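PDB 6K2L: siderophore-interacting protein from Aeromonas hydrophila, which binds flavin-adenine dinucleotide and, as its family suggests, probably reduces ferric siderophores to release their iron inside the cell. Local coordinates for residues 45-56 with 75-85. The protein carries 1 engineered substitution. Sequence-based numbering, arbitrary orientation.
Sequences AHIKIMLPQPGQ and SQRPIMRTFTI. With FAD (flavin-adenine dinucleotide), chain C.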
ATOM      1  N   ALA A  45      -5.982   3.730   5.305  1.00 28.56           N
ATOM      2  CA  ALA A  45      -7.305   3.576   5.869  1.00 22.85           C
ATOM      3  C   ALA A  45      -7.557   4.622   6.958  1.00 22.35           C
ATOM      4  O   ALA A  45      -6.667   5.378   7.360  1.00 18.62           O
ATOM      5  CB  ALA A  45      -7.456   2.157   6.404  1.00 27.40           C
ATOM      6  N   HIS A  46      -8.789   4.671   7.449  1.00 23.21           N
ATOM      7  CA  HIS A  46      -9.128   5.470   8.616  1.00 19.51           C
ATOM      8  C   HIS A  46      -8.955   4.654   9.877  1.00 20.77           C
ATOM      9  O   HIS A  46      -9.058   3.427   9.865  1.00 23.38           O
ATOM     10  CB  HIS A  46     -10.558   5.975   8.546  1.00 19.49           C
ATOM     11  CG  HIS A  46     -10.937   6.442   7.189  1.00 34.06           C
ATOM     12  ND1 HIS A  46     -12.220   6.349   6.696  1.00 42.88           N
ATOM     13  CD2 HIS A  46     -10.190   7.005   6.206  1.00 37.56           C
ATOM     14  CE1 HIS A  46     -12.248   6.840   5.466  1.00 46.24           C
ATOM     15  NE2 HIS A  46     -11.029   7.243   5.144  1.00 43.24           N
ATOM     16  N   ILE A  47      -8.673   5.352  10.965  1.00 16.57           N
ATOM     17  CA  ILE A  47      -8.686   4.793  12.302  1.00 17.30           C
ATOM     18  C   ILE A  47      -9.300   5.830  13.229  1.00 19.35           C
ATOM     19  O   ILE A  47      -9.407   7.019  12.900  1.00 19.55           O
ATOM     20  CB  ILE A  47      -7.281   4.405  12.796  1.00 18.10           C
ATOM     21  CG1 ILE A  47      -6.277   5.529  12.534  1.00 20.10           C
ATOM     22  CG2 ILE A  47      -6.816   3.147  12.120  1.00 20.65           C
ATOM     23  CD1 ILE A  47      -4.911   5.271  13.192  1.00 16.35           C
ATOM     24  N   LYS A  48      -9.700   5.362  14.401  1.00 18.32           N
ATOM     25  CA  LYS A  48     -10.006   6.218  15.530  1.00 16.90           C
ATOM     26  C   LYS A  48      -8.799   6.184  16.454  1.00 18.14           C
ATOM     27  O   LYS A  48      -8.329   5.098  16.809  1.00 19.75           O
ATOM     28  CB  LYS A  48     -11.249   5.724  16.267  1.00 22.61           C
ATOM     29  CG  LYS A  48     -12.515   5.688  15.438  1.00 24.72           C
ATOM     30  CD  LYS A  48     -12.695   6.985  14.659  1.00 26.41           C
ATOM     31  CE  LYS A  48     -14.160   7.334  14.482  1.00 26.69           C
ATOM     32  NZ  LYS A  48     -14.755   7.677  15.827  1.00 36.66           N
ATOM     33  N   ILE A  49      -8.271   7.362  16.813  1.00 17.39           N
ATOM     34  CA  ILE A  49      -7.336   7.459  17.928  1.00 22.90           C
ATOM     35  C   ILE A  49      -8.126   7.825  19.179  1.00 20.63           C
ATOM     36  O   ILE A  49      -9.133   8.551  19.125  1.00 19.93           O
ATOM     37  CB  ILE A  49      -6.189   8.464  17.657  1.00 18.67           C
ATOM     38  CG1 ILE A  49      -6.661   9.908  17.782  1.00 18.99           C
ATOM     39  CG2 ILE A  49      -5.490   8.166  16.346  1.00 10.55           C
ATOM     40  CD1 ILE A  49      -5.503  10.933  17.828  1.00 16.44           C
ATOM     41  N   MET A  50      -7.704   7.267  20.298  1.00 20.23           N
ATOM     42  CA  MET A  50      -8.394   7.439  21.564  1.00 22.49           C
ATOM     43  C   MET A  50      -7.462   8.226  22.466  1.00 20.14           C
ATOM     44  O   MET A  50      -6.363   7.769  22.793  1.00 21.67           O
ATOM     45  CB  MET A  50      -8.766   6.087  22.171  1.00 25.20           C
ATOM     46  CG  MET A  50      -9.833   5.341  21.375  1.00 29.18           C
ATOM     47  SD  MET A  50     -10.035   3.567  21.772  1.00 33.11           S
ATOM     48  CE  MET A  50      -9.046   2.841  20.466  1.00 28.36           C
ATOM     49  N   LEU A  51      -7.875   9.393  22.821  1.00 20.59           N
ATOM     50  CA  LEU A  51      -7.141  10.288  23.678  1.00 23.00           C
ATOM     51  C   LEU A  51      -7.810  10.345  25.047  1.00 21.96           C
ATOM     52  O   LEU A  51      -9.016  10.106  25.168  1.00 19.46           O
ATOM     53  CB  LEU A  51      -7.076  11.697  23.065  1.00 17.97           C
ATOM     54  CG  LEU A  51      -6.328  11.677  21.715  1.00 21.14           C
ATOM     55  CD1 LEU A  51      -6.900  12.671  20.679  1.00 15.92           C
ATOM     56  CD2 LEU A  51      -4.835  11.910  21.895  1.00 17.90           C
ATOM     57  N   PRO A  52      -7.042  10.610  26.092  1.00 19.85           N
ATOM     58  CA  PRO A  52      -7.625  10.828  27.416  1.00 22.99           C
ATOM     59  C   PRO A  52      -8.570  12.021  27.444  1.00 22.11           C
ATOM     60  O   PRO A  52      -8.427  12.984  26.693  1.00 17.83           O
ATOM     61  CB  PRO A  52      -6.396  11.089  28.295  1.00 25.29           C
ATOM     62  CG  PRO A  52      -5.293  11.497  27.286  1.00 24.29           C
ATOM     63  CD  PRO A  52      -5.570  10.637  26.118  1.00 19.24           C
ATOM     64  N   GLN A  53      -9.544  11.944  28.345  1.00 23.79           N
ATOM     65  CA  GLN A  53     -10.393  13.077  28.676  1.00 23.99           C
ATOM     66  C   GLN A  53      -9.611  14.103  29.490  1.00 28.42           C
ATOM     67  O   GLN A  53      -8.507  13.828  29.974  1.00 24.01           O
ATOM     68  CB  GLN A  53     -11.598  12.605  29.475  1.00 22.86           C
ATOM     69  CG  GLN A  53     -12.373  11.475  28.879  1.00 30.24           C
ATOM     70  CD  GLN A  53     -13.320  10.843  29.900  1.00 38.54           C
ATOM     71  OE1 GLN A  53     -13.779  11.503  30.855  1.00 40.31           O
ATOM     72  NE2 GLN A  53     -13.606   9.556  29.714  1.00 33.50           N
ATOM     73  N   PRO A  54     -10.170  15.305  29.668  1.00 27.79           N
ATOM     74  CA  PRO A  54      -9.518  16.293  30.544  1.00 27.15           C
ATOM     75  C   PRO A  54      -9.119  15.759  31.904  1.00 26.14           C
ATOM     76  O   PRO A  54      -8.028  16.080  32.387  1.00 26.07           O
ATOM     77  CB  PRO A  54     -10.584  17.390  30.668  1.00 33.65           C
ATOM     78  CG  PRO A  54     -11.348  17.324  29.371  1.00 24.92           C
ATOM     79  CD  PRO A  54     -11.306  15.884  28.921  1.00 29.38           C
ATOM     80  N   GLY A  55      -9.958  14.956  32.546  1.00 24.87           N
ATOM     81  CA  GLY A  55      -9.535  14.472  33.849  1.00 23.21           C
ATOM     82  C   GLY A  55      -8.701  13.201  33.860  1.00 28.45           C
ATOM     83  O   GLY A  55      -8.532  12.613  34.933  1.00 37.90           O
ATOM     84  N   GLN A  56      -8.154  12.750  32.731  1.00 25.73           N
ATOM     85  CA  GLN A  56      -7.406  11.499  32.738  1.00 24.11           C
ATOM     86  C   GLN A  56      -5.940  11.719  32.376  1.00 23.76           C
ATOM     87  O   GLN A  56      -5.594  12.605  31.593  1.00 27.31           O
ATOM     88  CB  GLN A  56      -8.017  10.479  31.778  1.00 26.68           C
ATOM     89  CG  GLN A  56      -9.512  10.223  31.959  1.00 22.94           C
ATOM     90  CD  GLN A  56     -10.071   9.423  30.803  1.00 28.99           C
ATOM     91  OE1 GLN A  56      -9.758   9.702  29.639  1.00 32.12           O
ATOM     92  NE2 GLN A  56     -10.865   8.394  31.109  1.00 35.56           N
ATOM     93  N   SER A  75     -18.008   6.207  32.061  1.00 58.84           N
ATOM     94  CA  SER A  75     -17.366   7.452  32.487  1.00 58.10           C
ATOM     95  C   SER A  75     -15.882   7.518  32.131  1.00 54.96           C
ATOM     96  O   SER A  75     -15.260   8.576  32.294  1.00 50.30           O
ATOM     97  CB  SER A  75     -17.518   7.657  33.996  1.00 58.15           C
ATOM     98  OG  SER A  75     -16.349   7.258  34.701  1.00 61.49           O
ATOM     99  N   GLN A  76     -15.317   6.439  31.607  1.00 53.87           N
ATOM    100  CA  GLN A  76     -13.898   6.384  31.329  1.00 53.41           C
ATOM    101  C   GLN A  76     -13.626   6.209  29.852  1.00 36.23           C
ATOM    102  O   GLN A  76     -12.476   5.987  29.478  1.00 34.29           O
ATOM    103  CB  GLN A  76     -13.275   5.259  32.148  1.00 57.01           C
ATOM    104  CG  GLN A  76     -13.347   5.641  33.601  1.00 59.87           C
ATOM    105  CD  GLN A  76     -12.156   5.189  34.381  1.00 72.04           C
ATOM    106  OE1 GLN A  76     -11.175   5.904  34.464  1.00 69.45           O
ATOM    107  NE2 GLN A  76     -12.278   4.061  35.050  1.00 95.20           N
ATOM    108  N   ARG A  77     -14.671   6.312  29.029  1.00 36.91           N
ATOM    109  CA  ARG A  77     -14.566   6.365  27.579  1.00 38.87           C
ATOM    110  C   ARG A  77     -13.595   7.459  27.134  1.00 34.44           C
ATOM    111  O   ARG A  77     -13.699   8.601  27.595  1.00 34.10           O
ATOM    112  CB  ARG A  77     -15.956   6.627  26.988  1.00 37.79           C
ATOM    113  CG  ARG A  77     -16.194   6.045  25.582  1.00 46.61           C
ATOM    114  CD  ARG A  77     -17.261   6.855  24.785  1.00 47.81           C
ATOM    115  NE  ARG A  77     -18.526   6.960  25.524  1.00 62.30           N
ATOM    116  CZ  ARG A  77     -19.397   5.962  25.706  1.00 63.97           C
ATOM    117  NH1 ARG A  77     -19.170   4.751  25.188  1.00 52.16           N
ATOM    118  NH2 ARG A  77     -20.507   6.185  26.411  1.00 59.05           N
ATOM    119  N   PRO A  78     -12.664   7.163  26.240  1.00 29.45           N
ATOM    120  CA  PRO A  78     -11.761   8.197  25.738  1.00 30.45           C
ATOM    121  C   PRO A  78     -12.456   9.104  24.724  1.00 29.11           C
ATOM    122  O   PRO A  78     -13.504   8.780  24.162  1.00 33.30           O
ATOM    123  CB  PRO A  78     -10.631   7.385  25.088  1.00 24.26           C
ATOM    124  CG  PRO A  78     -11.260   6.138  24.686  1.00 30.69           C
ATOM    125  CD  PRO A  78     -12.346   5.834  25.697  1.00 32.80           C
ATOM    126  N   ILE A  79     -11.853  10.271  24.508  1.00 20.84           N
ATOM    127  CA  ILE A  79     -12.231  11.125  23.389  1.00 24.26           C
ATOM    128  C   ILE A  79     -11.697  10.498  22.112  1.00 25.99           C
ATOM    129  O   ILE A  79     -10.601   9.922  22.096  1.00 24.82           O
ATOM    130  CB  ILE A  79     -11.690  12.552  23.584  1.00 28.00           C
ATOM    131  CG1 ILE A  79     -12.130  13.094  24.945  1.00 29.73           C
ATOM    132  CG2 ILE A  79     -12.165  13.476  22.477  1.00 23.63           C
ATOM    133  CD1 ILE A  79     -11.291  14.262  25.387  1.00 32.72           C
ATOM    134  N   MET A  80     -12.483  10.553  21.044  1.00 26.58           N
ATOM    135  CA  MET A  80     -12.108   9.907  19.798  1.00 23.57           C
ATOM    136  C   MET A  80     -11.886  10.955  18.723  1.00 24.57           C
ATOM    137  O   MET A  80     -12.613  11.956  18.660  1.00 19.15           O
ATOM    138  CB  MET A  80     -13.180   8.929  19.363  1.00 23.18           C
ATOM    139  CG  MET A  80     -13.679   8.118  20.531  1.00 34.10           C
ATOM    140  SD  MET A  80     -12.840   6.539  20.544  1.00 31.89           S
ATOM    141  CE  MET A  80     -13.855   5.739  19.299  1.00 31.62           C
ATOM    142  N   ARG A  81     -10.852  10.739  17.909  1.00 19.34           N
ATOM    143  CA  ARG A  81     -10.673  11.513  16.689  1.00 19.52           C
ATOM    144  C   ARG A  81     -10.401  10.552  15.548  1.00 18.08           C
ATOM    145  O   ARG A  81      -9.788   9.505  15.745  1.00 16.44           O
ATOM    146  CB  ARG A  81      -9.512  12.516  16.792  1.00 17.76           C
ATOM    147  CG  ARG A  81      -9.714  13.620  17.835  1.00 17.67           C
ATOM    148  CD  ARG A  81     -10.776  14.568  17.412  1.00 18.07           C
ATOM    149  NE  ARG A  81     -10.914  15.743  18.274  1.00 22.61           N
ATOM    150  CZ  ARG A  81     -11.799  15.841  19.271  1.00 20.25           C
ATOM    151  NH1 ARG A  81     -12.581  14.816  19.549  1.00 18.11           N
ATOM    152  NH2 ARG A  81     -11.917  16.966  19.967  1.00 15.15           N
ATOM    153  N   THR A  82     -10.814  10.933  14.340  1.00 17.69           N
ATOM    154  CA  THR A  82     -10.552  10.133  13.152  1.00 16.12           C
ATOM    155  C   THR A  82      -9.265  10.582  12.473  1.00 14.33           C
ATOM    156  O   THR A  82      -9.046  11.779  12.278  1.00 14.61           O
ATOM    157  CB  THR A  82     -11.709  10.228  12.170  1.00 18.53           C
ATOM    158  OG1 THR A  82     -12.904   9.834  12.843  1.00 17.62           O
ATOM    159  CG2 THR A  82     -11.463   9.272  10.983  1.00 18.59           C
ATOM    160  N   PHE A  83      -8.418   9.623  12.104  1.00 16.39           N
ATOM    161  CA  PHE A  83      -7.162   9.932  11.430  1.00 13.49           C
ATOM    162  C   PHE A  83      -6.886   8.861  10.393  1.00 12.71           C
ATOM    163  O   PHE A  83      -7.544   7.829  10.339  1.00 15.10           O
ATOM    164  CB  PHE A  83      -5.981  10.061  12.417  1.00 14.64           C
ATOM    165  CG  PHE A  83      -5.920  11.412  13.078  1.00 13.68           C
ATOM    166  CD1 PHE A  83      -6.753  11.704  14.143  1.00 12.92           C
ATOM    167  CD2 PHE A  83      -5.073  12.390  12.603  1.00 11.91           C
ATOM    168  CE1 PHE A  83      -6.738  12.914  14.718  1.00 13.52           C
ATOM    169  CE2 PHE A  83      -5.069  13.619  13.162  1.00 13.48           C
ATOM    170  CZ  PHE A  83      -5.904  13.887  14.232  1.00 13.82           C
ATOM    171  N   THR A  84      -5.917   9.138   9.548  1.00 14.41           N
ATOM    172  CA  THR A  84      -5.548   8.282   8.444  1.00  9.61           C
ATOM    173  C   THR A  84      -4.276   7.545   8.828  1.00 12.42           C
ATOM    174  O   THR A  84      -3.360   8.153   9.390  1.00 13.59           O
ATOM    175  CB  THR A  84      -5.307   9.146   7.212  1.00 15.44           C
ATOM    176  OG1 THR A  84      -6.494   9.905   6.959  1.00 11.88           O
ATOM    177  CG2 THR A  84      -4.892   8.299   5.960  1.00 12.97           C
ATOM    178  N   ILE A  85      -4.231   6.240   8.569  1.00 13.79           N
ATOM    179  CA  ILE A  85      -2.971   5.498   8.577  1.00 13.91           C
ATOM    180  C   ILE A  85      -2.186   5.938   7.349  1.00 10.51           C
ATOM    181  O   ILE A  85      -2.516   5.528   6.235  1.00 13.41           O
ATOM    182  CB  ILE A  85      -3.194   3.983   8.547  1.00 13.96           C
ATOM    183  CG1 ILE A  85      -3.955   3.514   9.786  1.00 17.49           C
ATOM    184  CG2 ILE A  85      -1.867   3.290   8.408  1.00 11.99           C
ATOM    185  CD1 ILE A  85      -4.295   2.023   9.772  1.00 19.52           C
TER
HETATM  186  PA  FAD C 301     -10.795  19.629  17.467  1.00 13.84           P
HETATM  187  O1A FAD C 301     -10.803  19.454  18.953  1.00 21.17           O
HETATM  188  O2A FAD C 301     -11.696  18.673  16.675  1.00 13.73           O
HETATM  189  O5B FAD C 301     -11.259  21.097  16.957  1.00 23.40           O
HETATM  190  C5B FAD C 301     -10.743  22.306  17.553  1.00 18.13           C
HETATM  191  C4B FAD C 301     -10.862  23.496  16.623  1.00 20.30           C
HETATM  192  O4B FAD C 301      -9.798  23.473  15.644  1.00 27.23           O
HETATM  193  C3B FAD C 301     -12.154  23.633  15.819  1.00 25.75           C
HETATM  194  O3B FAD C 301     -12.497  25.010  15.675  1.00 26.83           O
HETATM  195  C2B FAD C 301     -11.789  22.983  14.477  1.00 23.87           C
HETATM  196  O2B FAD C 301     -12.522  23.465  13.353  1.00 20.74           O
HETATM  197  C1B FAD C 301     -10.325  23.379  14.330  1.00 20.86           C
HETATM  198  N9A FAD C 301      -9.537  22.388  13.639  1.00 19.84           N
HETATM  199  C8A FAD C 301      -9.616  21.026  13.785  1.00 20.47           C
HETATM  200  N7A FAD C 301      -8.750  20.359  13.058  1.00 19.11           N
HETATM  201  C5A FAD C 301      -8.045  21.357  12.399  1.00 20.24           C
HETATM  202  C6A FAD C 301      -6.983  21.313  11.477  1.00 19.81           C
HETATM  203  N6A FAD C 301      -6.405  20.180  11.073  1.00 14.34           N
HETATM  204  N1A FAD C 301      -6.515  22.495  10.999  1.00 20.93           N
HETATM  205  C2A FAD C 301      -7.086  23.628  11.418  1.00 22.86           C
HETATM  206  N3A FAD C 301      -8.086  23.790  12.294  1.00 25.42           N
HETATM  207  C4A FAD C 301      -8.518  22.611  12.752  1.00 19.38           C
HETATM  208  N1  FAD C 301      -6.710  15.128  10.301  1.00 10.72           N
HETATM  209  C2  FAD C 301      -5.346  15.052  10.264  1.00 13.28           C
HETATM  210  O2  FAD C 301      -4.631  15.944  10.726  1.00 13.02           O
HETATM  211  N3  FAD C 301      -4.731  13.955   9.683  1.00 13.53           N
HETATM  212  C4  FAD C 301      -5.365  12.879   9.112  1.00 14.20           C
HETATM  213  O4  FAD C 301      -4.707  11.956   8.632  1.00 13.07           O
HETATM  214  C4X FAD C 301      -6.815  12.958   9.167  1.00 15.22           C
HETATM  215  N5  FAD C 301      -7.516  11.956   8.647  1.00 13.46           N
HETATM  216  C5X FAD C 301      -8.885  12.040   8.694  1.00 11.97           C
HETATM  217  C6  FAD C 301      -9.632  11.013   8.134  1.00 10.76           C
HETATM  218  C7  FAD C 301     -11.024  11.056   8.130  1.00 13.60           C
HETATM  219  C7M FAD C 301     -11.794   9.906   7.531  1.00 12.29           C
HETATM  220  C8  FAD C 301     -11.686  12.142   8.735  1.00 15.68           C
HETATM  221  C8M FAD C 301     -13.192  12.206   8.794  1.00 13.78           C
HETATM  222  C9  FAD C 301     -10.938  13.163   9.312  1.00 13.08           C
HETATM  223  C9A FAD C 301      -9.550  13.128   9.288  1.00 11.46           C
HETATM  224  N10 FAD C 301      -8.775  14.173   9.830  1.00 13.34           N
HETATM  225  C10 FAD C 301      -7.396  14.127   9.776  1.00 12.55           C
HETATM  226  C1' FAD C 301      -9.427  15.352  10.431  1.00 16.35           C
HETATM  227  C2' FAD C 301      -9.303  15.436  11.953  1.00 15.71           C
HETATM  228  O2' FAD C 301     -10.115  14.456  12.606  1.00 10.66           O
HETATM  229  C3' FAD C 301      -9.731  16.838  12.395  1.00 17.04           C
HETATM  230  O3' FAD C 301      -8.711  17.759  12.016  1.00 14.55           O
HETATM  231  C4' FAD C 301     -10.004  16.981  13.891  1.00 16.29           C
HETATM  232  O4' FAD C 301     -10.907  18.073  14.087  1.00 18.02           O
HETATM  233  C5' FAD C 301      -8.721  17.176  14.671  1.00 14.97           C
HETATM  234  O5' FAD C 301      -9.013  17.132  16.080  1.00 18.37           O
HETATM  235  P   FAD C 301      -8.383  18.173  17.085  1.00 15.31           P
HETATM  236  O1P FAD C 301      -8.599  17.583  18.484  1.00 19.47           O
HETATM  237  O2P FAD C 301      -6.997  18.500  16.754  1.00 16.45           O
HETATM  238  O3P FAD C 301      -9.313  19.462  16.911  1.00 18.31           O
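Ala-45 O accepts the N-H of Ile-85 and so begins an antiparallel ladder between neighbouring strands of the FAD-binding beta barrel. Hydrogen-bonded pairs (Ile-47 with Phe-83, Ile-49 with Arg-81, Leu-51 with Ile-79) alternate with non-hydrogen-bonded ones, whose closer CA atoms fit the CA-H...O contacts between them. The flavin methyl C7M points at the face of the His-46 ring, 3.4 Å above its plane and over its centre, a CH-pi contact. On the other face of the sheet, Ile-47 and Ile-85 cross at about a right angle, CG2 to CD1 3.6 Å. The chain of Lys-48 bends at chi2 (-47°), and its CE comes 3.2 Å from Thr-82 OG1. Ile-49 sets CD1 obliquely against CE1 of Phe-83, 3.9 Å away; the Phe-83 ring puts one face toward flavin C10. Met-50 runs alongside both Met-80 and Pro-78, all pointing the same way. Beyond Leu-51, whose CD1 meets the Arg-81 CG, the chain turns, and the backbone N-H of Gln-53 donates to OE1 of Gln-56 in a nearly straight bond (173°). Gln-53 NE2 reaches Ser-75 O at 3.2 Å from above the carbonyl plane; its very short approach to Arg-77 O is doubtful at this resolution.

Within this strand pair, the hydrogen bonds to the cofactor come from Arg-81, Thr-82 and Thr-84. Arg-81 gives NE to FAD O1P (3.0 Å) and NH2 to FAD O1A (2.9 Å), spanning both phosphates, while NH1 bonds Met-80 O and pairs with Glu-256. Thr-82 O accepts from ribityl O2', and Thr-84 OG1 donates to flavin N5 at 2.8 Å. This chemistry implies a pyrophosphate whose negative charge is probably offset in part by Arg-81, itself shared with Glu-256, and a hydrogen bond at N5 that could tune flavin reactivity.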